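Local coordinates for THUMP domain-containing protein (Pyrococcus horikoshii, PDB 1VBK) that is of unknown function but, as a putative ThiI-like thiamine-biosynthesis protein with a THUMP domain, probably binds RNA and ATP, at residues 120-123 with 124-128; 276-279 with 280-283; 296-299 with 300-304. All blocks are in the same frame, centred on the assembly; numbering follows the deposited sequence.

The three contacts come in series along the chain, each at one end of or within a single helix, and none touches another. Contact 1 caps the start of helix 124-138 in the THUMP region, where that helix packs on strands 108-115 and 150-157 of the mixed sheet. Contact 2 lies at the end of helix 273-281, beside the five-stranded parallel sheet of the ThiI-like part; its centre is about 59 Å from that of contact 1, across the middle of the chain. Contact 3, on helix 295-305, the last of the chain, which packs on helix 189-200, is about 39 Å from contact 1 and about 29 Å from contact 2 between centres. The spread follows an elongated protein whose probable RNA-binding and nucleotide-binding parts are separate.

Contact 1. Residues 120-123 with 124-128; sequences FPLD and SLEIQ
D123 and E126 form a capping box at the start of helix 124-138 in the THUMP domain, the side chain of each residue taking the backbone N-H of the other. D123 is the N-cap: its OD1 accepts from E126 N at 2.8 Å and is met nearly along its C-O axis. A chi1 of 55° puts CG between the backbone N and the carbonyl carbon, which brings the carboxylate round to the first turn. The return bond, from D123 N to E126 OE1, is 2.8 Å long and nearly straight at 167°, and it uses the anti lone pair of OE1. A water donates to that same oxygen and to P121 O. With an alanine at D123, E126 N would probably lose its carboxylate mate and keep only a weak bond to the carbonyl at that position, leaving the first turn less firmly capped.

As for charge, the box brings two acids together, D123 OD2 lying 3.3 Å from E126 OE1 with the carboxylate planes 40° apart; the N-H groups of the helix start probably ease the repulsion.

The apolar contacts lie along I127, whose CD1 meets F120 CD2 obliquely at 3.8 Å; both side chains also touch I156 of strand 150-157. L122 CB rests 3.9 Å from I127 CG1. L122 O is buried without a polar partner, and the I127 CD1 methyl sits 3.6 Å from it.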
loop_
_atom_site.group_PDB
_atom_site.type_symbol
_atom_site.label_atom_id
_atom_site.label_comp_id
_atom_site.label_asym_id
_atom_site.label_seq_id
_atom_site.Cartn_x
_atom_site.Cartn_y
_atom_site.Cartn_z
ATOM N N PHE A 120 0.204 -44.560 2.532
ATOM C CA PHE A 120 -0.241 -45.670 1.689
ATOM C C PHE A 120 0.957 -46.587 1.436
ATOM O O PHE A 120 2.054 -46.114 1.144
ATOM C CB PHE A 120 -0.797 -45.157 0.356
ATOM C CG PHE A 120 -1.663 -46.155 -0.365
ATOM C CD1 PHE A 120 -2.882 -46.555 0.178
ATOM C CD2 PHE A 120 -1.264 -46.698 -1.581
ATOM C CE1 PHE A 120 -3.692 -47.482 -0.483
ATOM C CE2 PHE A 120 -2.064 -47.627 -2.252
ATOM C CZ PHE A 120 -3.282 -48.020 -1.700
ATOM N N PRO A 121 0.760 -47.912 1.550
ATOM C CA PRO A 121 1.800 -48.932 1.351
ATOM C C PRO A 121 2.494 -49.015 -0.012
ATOM O O PRO A 121 3.655 -49.416 -0.086
ATOM C CB PRO A 121 1.077 -50.233 1.697
ATOM C CG PRO A 121 0.059 -49.802 2.688
ATOM C CD PRO A 121 -0.471 -48.537 2.064
ATOM N N LEU A 122 1.795 -48.657 -1.085
ATOM C CA LEU A 122 2.382 -48.728 -2.423
ATOM C C LEU A 122 2.842 -47.358 -2.899
ATOM O O LEU A 122 2.162 -46.362 -2.653
ATOM C CB LEU A 122 1.358 -49.282 -3.421
ATOM C CG LEU A 122 0.695 -50.629 -3.120
ATOM C CD1 LEU A 122 -0.271 -50.966 -4.240
ATOM C CD2 LEU A 122 1.747 -51.720 -2.981
ATOM N N ASP A 123 3.988 -47.293 -3.576
ATOM C CA ASP A 123 4.454 -46.003 -4.064
ATOM C C ASP A 123 3.709 -45.657 -5.342
ATOM O O ASP A 123 3.005 -46.498 -5.905
ATOM C CB ASP A 123 5.976 -45.983 -4.297
ATOM C CG ASP A 123 6.455 -47.083 -5.219
ATOM O OD1 ASP A 123 5.830 -47.313 -6.274
ATOM O OD2 ASP A 123 7.487 -47.710 -4.888
ATOM N N SER A 124 3.856 -44.417 -5.792
ATOM C CA SER A 124 3.164 -43.941 -6.986
ATOM C C SER A 124 3.255 -44.859 -8.198
ATOM O O SER A 124 2.246 -45.123 -8.852
ATOM C CB SER A 124 3.668 -42.547 -7.368
ATOM O OG SER A 124 5.050 -42.560 -7.666
ATOM N N LEU A 125 4.452 -45.345 -8.508
ATOM C CA LEU A 125 4.606 -46.217 -9.667
ATOM C C LEU A 125 3.945 -47.580 -9.462
ATOM O O LEU A 125 3.483 -48.205 -10.422
ATOM C CB LEU A 125 6.090 -46.380 -10.011
ATOM C CG LEU A 125 6.794 -45.066 -10.364
ATOM C CD1 LEU A 125 8.249 -45.364 -10.706
ATOM C CD2 LEU A 125 6.098 -44.382 -11.543
ATOM N N GLU A 126 3.901 -48.045 -8.215
ATOM C CA GLU A 126 3.263 -49.322 -7.916
ATOM C C GLU A 126 1.752 -49.144 -8.094
ATOM O O GLU A 126 1.069 -50.013 -8.634
ATOM C CB GLU A 126 3.574 -49.765 -6.479
ATOM C CG GLU A 126 5.030 -50.173 -6.247
ATOM C CD GLU A 126 5.305 -50.658 -4.825
ATOM O OE1 GLU A 126 5.181 -49.856 -3.873
ATOM O OE2 GLU A 126 5.647 -51.851 -4.661
ATOM N N ILE A 127 1.235 -48.007 -7.640
ATOM C CA ILE A 127 -0.189 -47.720 -7.770
ATOM C C ILE A 127 -0.558 -47.662 -9.251
ATOM O O ILE A 127 -1.544 -48.262 -9.681
ATOM C CB ILE A 127 -0.546 -46.372 -7.107
ATOM C CG1 ILE A 127 -0.339 -46.464 -5.591
ATOM C CG2 ILE A 127 -1.987 -46.000 -7.427
ATOM C CD1 ILE A 127 -0.408 -45.113 -4.879
ATOM N N GLN A 128 0.243 -46.943 -10.033
ATOM C CA GLN A 128 -0.011 -46.820 -11.466
ATOM C C GLN A 128 -0.038 -48.188 -12.147
ATOM O O GLN A 128 -0.920 -48.465 -12.963
ATOM C CB GLN A 128 1.052 -45.924 -12.116
ATOM C CG GLN A 128 1.025 -44.503 -11.569
ATOM C CD GLN A 128 2.032 -43.565 -12.217
ATOM O OE1 GLN A 128 2.151 -42.409 -11.807
ATOM N NE2 GLN A 128 2.751 -44.050 -13.230
HETATM O O HOH W 1 6.463 -49.033 -1.600
#

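Contact 2. Residues 276-279 with 280-283; sequences TEDF and KMFP
F282 lays the edge of its ring against the preceding turn, CD2 coming within 3.4 Å of D278 O, which lies near the plane of the ring. D278 O also accepts from F282 N at 3.2 Å, so backbone and ring of one residue both close on it. D278 and M281 run side by side, pointing the same way, with D278 OD2 3.8 Å from M281 SD. M281 reaches this place because its CG stands between its own N and carbonyl carbon (chi1 57°), which also sets CG 3.4 Å from E277 O. That oxygen takes two donors: M281 N, almost in line with the C=O, and K280 N, 2.9 Å away and well above the carbonyl plane.

This is the last turn of helix 273-281, the helix of a beta-alpha-beta unit between strands 258-260 and 286-287 of the parallel sheet, and F282 is the first residue to leave helical geometry. D278 OD1 bonds outward to Y288 OH and forms a salt bridge with K261, while the F282 ring meets F244 edge-to-face. On another side F279 packs on T18 of the second subunit. K280 extends back along the helix, its CG 3.5 Å from T276 O.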
loop_
_atom_site.group_PDB
_atom_site.type_symbol
_atom_site.label_atom_id
_atom_site.label_comp_id
_atom_site.label_asym_id
_atom_site.label_seq_id
_atom_site.Cartn_x
_atom_site.Cartn_y
_atom_site.Cartn_z
ATOM N N THR A 276 7.104 10.502 -18.280
ATOM C CA THR A 276 7.726 11.431 -17.341
ATOM C C THR A 276 6.655 12.284 -16.654
ATOM O O THR A 276 6.756 12.589 -15.464
ATOM C CB THR A 276 8.737 12.343 -18.062
ATOM O OG1 THR A 276 8.095 12.992 -19.167
ATOM C CG2 THR A 276 9.909 11.515 -18.587
ATOM N N GLU A 277 5.631 12.664 -17.412
ATOM C CA GLU A 277 4.528 13.455 -16.875
ATOM C C GLU A 277 3.773 12.607 -15.848
ATOM O O GLU A 277 3.428 13.090 -14.767
ATOM C CB GLU A 277 3.590 13.887 -18.008
ATOM C CG GLU A 277 4.084 15.097 -18.795
ATOM C CD GLU A 277 3.437 15.218 -20.162
ATOM O OE1 GLU A 277 2.286 14.761 -20.324
ATOM O OE2 GLU A 277 4.075 15.785 -21.078
ATOM N N ASP A 278 3.528 11.343 -16.196
ATOM C CA ASP A 278 2.839 10.400 -15.311
ATOM C C ASP A 278 3.599 10.285 -14.004
ATOM O O ASP A 278 3.016 10.260 -12.921
ATOM C CB ASP A 278 2.770 9.009 -15.947
ATOM C CG ASP A 278 1.550 8.817 -16.815
ATOM O OD1 ASP A 278 1.424 7.731 -17.418
ATOM O OD2 ASP A 278 0.713 9.741 -16.892
ATOM N N PHE A 279 4.918 10.200 -14.119
ATOM C CA PHE A 279 5.764 10.083 -12.948
ATOM C C PHE A 279 5.564 11.263 -12.001
ATOM O O PHE A 279 5.691 11.123 -10.782
ATOM C CB PHE A 279 7.233 10.008 -13.368
ATOM C CG PHE A 279 8.173 9.896 -12.214
ATOM C CD1 PHE A 279 8.357 8.676 -11.569
ATOM C CD2 PHE A 279 8.843 11.017 -11.735
ATOM C CE1 PHE A 279 9.195 8.576 -10.458
ATOM C CE2 PHE A 279 9.683 10.927 -10.625
ATOM C CZ PHE A 279 9.857 9.703 -9.987
ATOM N N LYS A 280 5.246 12.425 -12.557
ATOM C CA LYS A 280 5.054 13.616 -11.741
ATOM C C LYS A 280 3.636 13.831 -11.221
ATOM O O LYS A 280 3.459 14.378 -10.135
ATOM C CB LYS A 280 5.492 14.862 -12.515
ATOM C CG LYS A 280 6.981 14.917 -12.831
ATOM C CD LYS A 280 7.310 16.135 -13.676
ATOM C CE LYS A 280 8.795 16.223 -13.979
ATOM N NZ LYS A 280 9.091 17.341 -14.924
ATOM N N MET A 281 2.624 13.414 -11.977
ATOM C CA MET A 281 1.254 13.631 -11.530
ATOM C C MET A 281 0.730 12.630 -10.502
ATOM O O MET A 281 -0.237 12.919 -9.799
ATOM C CB MET A 281 0.294 13.722 -12.738
ATOM C CG MET A 281 0.273 12.538 -13.689
ATOM S SD MET A 281 -0.726 12.880 -15.193
ATOM C CE MET A 281 -2.384 12.705 -14.562
ATOM N N PHE A 282 1.370 11.468 -10.399
ATOM C CA PHE A 282 0.954 10.444 -9.441
ATOM C C PHE A 282 1.978 10.288 -8.315
ATOM O O PHE A 282 3.181 10.275 -8.562
ATOM C CB PHE A 282 0.785 9.094 -10.147
ATOM C CG PHE A 282 -0.379 9.036 -11.087
ATOM C CD1 PHE A 282 -1.678 8.912 -10.598
ATOM C CD2 PHE A 282 -0.180 9.089 -12.462
ATOM C CE1 PHE A 282 -2.761 8.842 -11.464
ATOM C CE2 PHE A 282 -1.258 9.020 -13.340
ATOM C CZ PHE A 282 -2.555 8.895 -12.837
ATOM N N PRO A 283 1.507 10.165 -7.063
ATOM C CA PRO A 283 2.357 10.006 -5.878
ATOM C C PRO A 283 2.866 8.574 -5.703
ATOM O O PRO A 283 3.630 8.285 -4.779
ATOM C CB PRO A 283 1.433 10.422 -4.747
ATOM C CG PRO A 283 0.119 9.880 -5.211
ATOM C CD PRO A 283 0.093 10.297 -6.667
#

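Contact 3. Residues 296-299 with 300-304; sequences EYIK and SVKER
S300 folds its hydroxyl back on Y297 O within helix 295-305, the last helix of the chain, which packs on helix 189-200. With chi1 at 71° its OG turns toward the preceding turn and donates to that carbonyl; the bond from S300 OG to Y297 O is modelled at a very short 2.4 Å, so its exact length is doubtful. Y297 O also accepts the ordinary helical bond from V301 N, so this one oxygen serves V301 N and, as modelled, the S300 hydroxyl too. S300 N in turn bonds to E296 O at 3.1 Å.

K299 curls its side chain, bending at chi2 and chi3, which brings its NZ to 4.2 Å from K302 NZ; the like charges probably repel one another mildly. At the backbone, K299 O accepts from E303 N at 2.8 Å.

K302 closes on I298 O with both backbone and side chain. Its N-H meets I298 O nearly straight, at 170°, and its CG comes within 3.0 Å of that oxygen, while K302 CD continues on to I298 CG2 at 3.9 Å. The aliphatic part of the lysine thus runs obliquely across the isoleucine, and its side chain touches L193 on helix 189-200.

On the side facing helix 189-200, Y297 and V301 pack beside L197, and the tyrosine OH bonds to K200 NZ. V301 CG2 makes a CH-pi contact over one face of the Y297 ring, 4.0 Å from the centroid and 24° off the ring normal, displaced toward the rim so that CZ is the nearest ring atom.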
loop_
_atom_site.group_PDB
_atom_site.type_symbol
_atom_site.label_atom_id
_atom_site.label_comp_id
_atom_site.label_asym_id
_atom_site.label_seq_id
_atom_site.Cartn_x
_atom_site.Cartn_y
_atom_site.Cartn_z
ATOM N N GLU A 296 5.165 -11.823 -27.166
ATOM C CA GLU A 296 4.617 -13.168 -27.345
ATOM C C GLU A 296 3.690 -13.565 -26.200
ATOM O O GLU A 296 2.696 -14.260 -26.408
ATOM C CB GLU A 296 5.746 -14.193 -27.475
ATOM C CG GLU A 296 6.587 -14.028 -28.732
ATOM C CD GLU A 296 5.746 -14.015 -29.996
ATOM O OE1 GLU A 296 4.946 -14.957 -30.188
ATOM O OE2 GLU A 296 5.891 -13.065 -30.797
ATOM N N TYR A 297 4.021 -13.125 -24.991
ATOM C CA TYR A 297 3.200 -13.431 -23.828
ATOM C C TYR A 297 1.835 -12.769 -23.958
ATOM O O TYR A 297 0.798 -13.413 -23.789
ATOM C CB TYR A 297 3.876 -12.935 -22.548
ATOM C CG TYR A 297 2.955 -12.938 -21.348
ATOM C CD1 TYR A 297 2.439 -14.134 -20.840
ATOM C CD2 TYR A 297 2.579 -11.744 -20.731
ATOM C CE1 TYR A 297 1.569 -14.137 -19.747
ATOM C CE2 TYR A 297 1.713 -11.736 -19.640
ATOM C CZ TYR A 297 1.212 -12.933 -19.154
ATOM O OH TYR A 297 0.358 -12.924 -18.079
ATOM N N ILE A 298 1.837 -11.475 -24.254
ATOM C CA ILE A 298 0.591 -10.736 -24.398
ATOM C C ILE A 298 -0.297 -11.366 -25.465
ATOM O O ILE A 298 -1.516 -11.449 -25.301
ATOM C CB ILE A 298 0.860 -9.255 -24.755
ATOM C CG1 ILE A 298 1.628 -8.581 -23.609
ATOM C CG2 ILE A 298 -0.457 -8.533 -25.022
ATOM C CD1 ILE A 298 1.954 -7.118 -23.850
ATOM N N LYS A 299 0.316 -11.813 -26.557
ATOM C CA LYS A 299 -0.431 -12.447 -27.641
ATOM C C LYS A 299 -1.097 -13.725 -27.132
ATOM O O LYS A 299 -2.257 -13.995 -27.438
ATOM C CB LYS A 299 0.506 -12.793 -28.806
ATOM C CG LYS A 299 1.311 -11.618 -29.344
ATOM C CD LYS A 299 0.423 -10.544 -29.954
ATOM C CE LYS A 299 -0.286 -11.046 -31.200
ATOM N NZ LYS A 299 -1.099 -9.971 -31.833
ATOM N N SER A 300 -0.359 -14.506 -26.348
ATOM C CA SER A 300 -0.894 -15.754 -25.810
ATOM C C SER A 300 -2.127 -15.474 -24.953
ATOM O O SER A 300 -3.126 -16.186 -25.037
ATOM C CB SER A 300 0.167 -16.481 -24.980
ATOM O OG SER A 300 0.426 -15.805 -23.759
ATOM N N VAL A 301 -2.058 -14.430 -24.130
ATOM C CA VAL A 301 -3.189 -14.072 -23.283
ATOM C C VAL A 301 -4.379 -13.689 -24.146
ATOM O O VAL A 301 -5.489 -14.180 -23.943
ATOM C CB VAL A 301 -2.850 -12.891 -22.353
ATOM C CG1 VAL A 301 -4.092 -12.471 -21.572
ATOM C CG2 VAL A 301 -1.735 -13.292 -21.401
ATOM N N LYS A 302 -4.144 -12.812 -25.116
ATOM C CA LYS A 302 -5.206 -12.375 -26.014
ATOM C C LYS A 302 -5.816 -13.584 -26.726
ATOM O O LYS A 302 -7.035 -13.690 -26.865
ATOM C CB LYS A 302 -4.648 -11.384 -27.043
ATOM C CG LYS A 302 -4.004 -10.150 -26.418
ATOM C CD LYS A 302 -3.360 -9.249 -27.463
ATOM C CE LYS A 302 -4.393 -8.620 -28.378
ATOM N NZ LYS A 302 -3.750 -7.734 -29.389
ATOM N N GLU A 303 -4.957 -14.498 -27.164
ATOM C CA GLU A 303 -5.407 -15.695 -27.862
ATOM C C GLU A 303 -6.330 -16.539 -26.992
ATOM O O GLU A 303 -7.381 -16.990 -27.448
ATOM C CB GLU A 303 -4.207 -16.540 -28.296
ATOM C CG GLU A 303 -4.591 -17.844 -28.986
ATOM C CD GLU A 303 -3.384 -18.635 -29.453
ATOM O OE1 GLU A 303 -2.577 -18.081 -30.233
ATOM O OE2 GLU A 303 -3.241 -19.809 -29.043
ATOM N N ARG A 304 -5.940 -16.756 -25.741
ATOM C CA ARG A 304 -6.759 -17.554 -24.840
ATOM C C ARG A 304 -8.092 -16.873 -24.548
ATOM O O ARG A 304 -9.109 -17.542 -24.383
ATOM C CB ARG A 304 -6.010 -17.827 -23.530
ATOM C CG ARG A 304 -6.815 -18.661 -22.543
ATOM C CD ARG A 304 -5.961 -19.216 -21.411
ATOM N NE ARG A 304 -6.783 -19.939 -20.447
ATOM C CZ ARG A 304 -6.309 -20.712 -19.474
ATOM N NH1 ARG A 304 -5.000 -20.876 -19.322
ATOM N NH2 ARG A 304 -7.149 -21.331 -18.656
#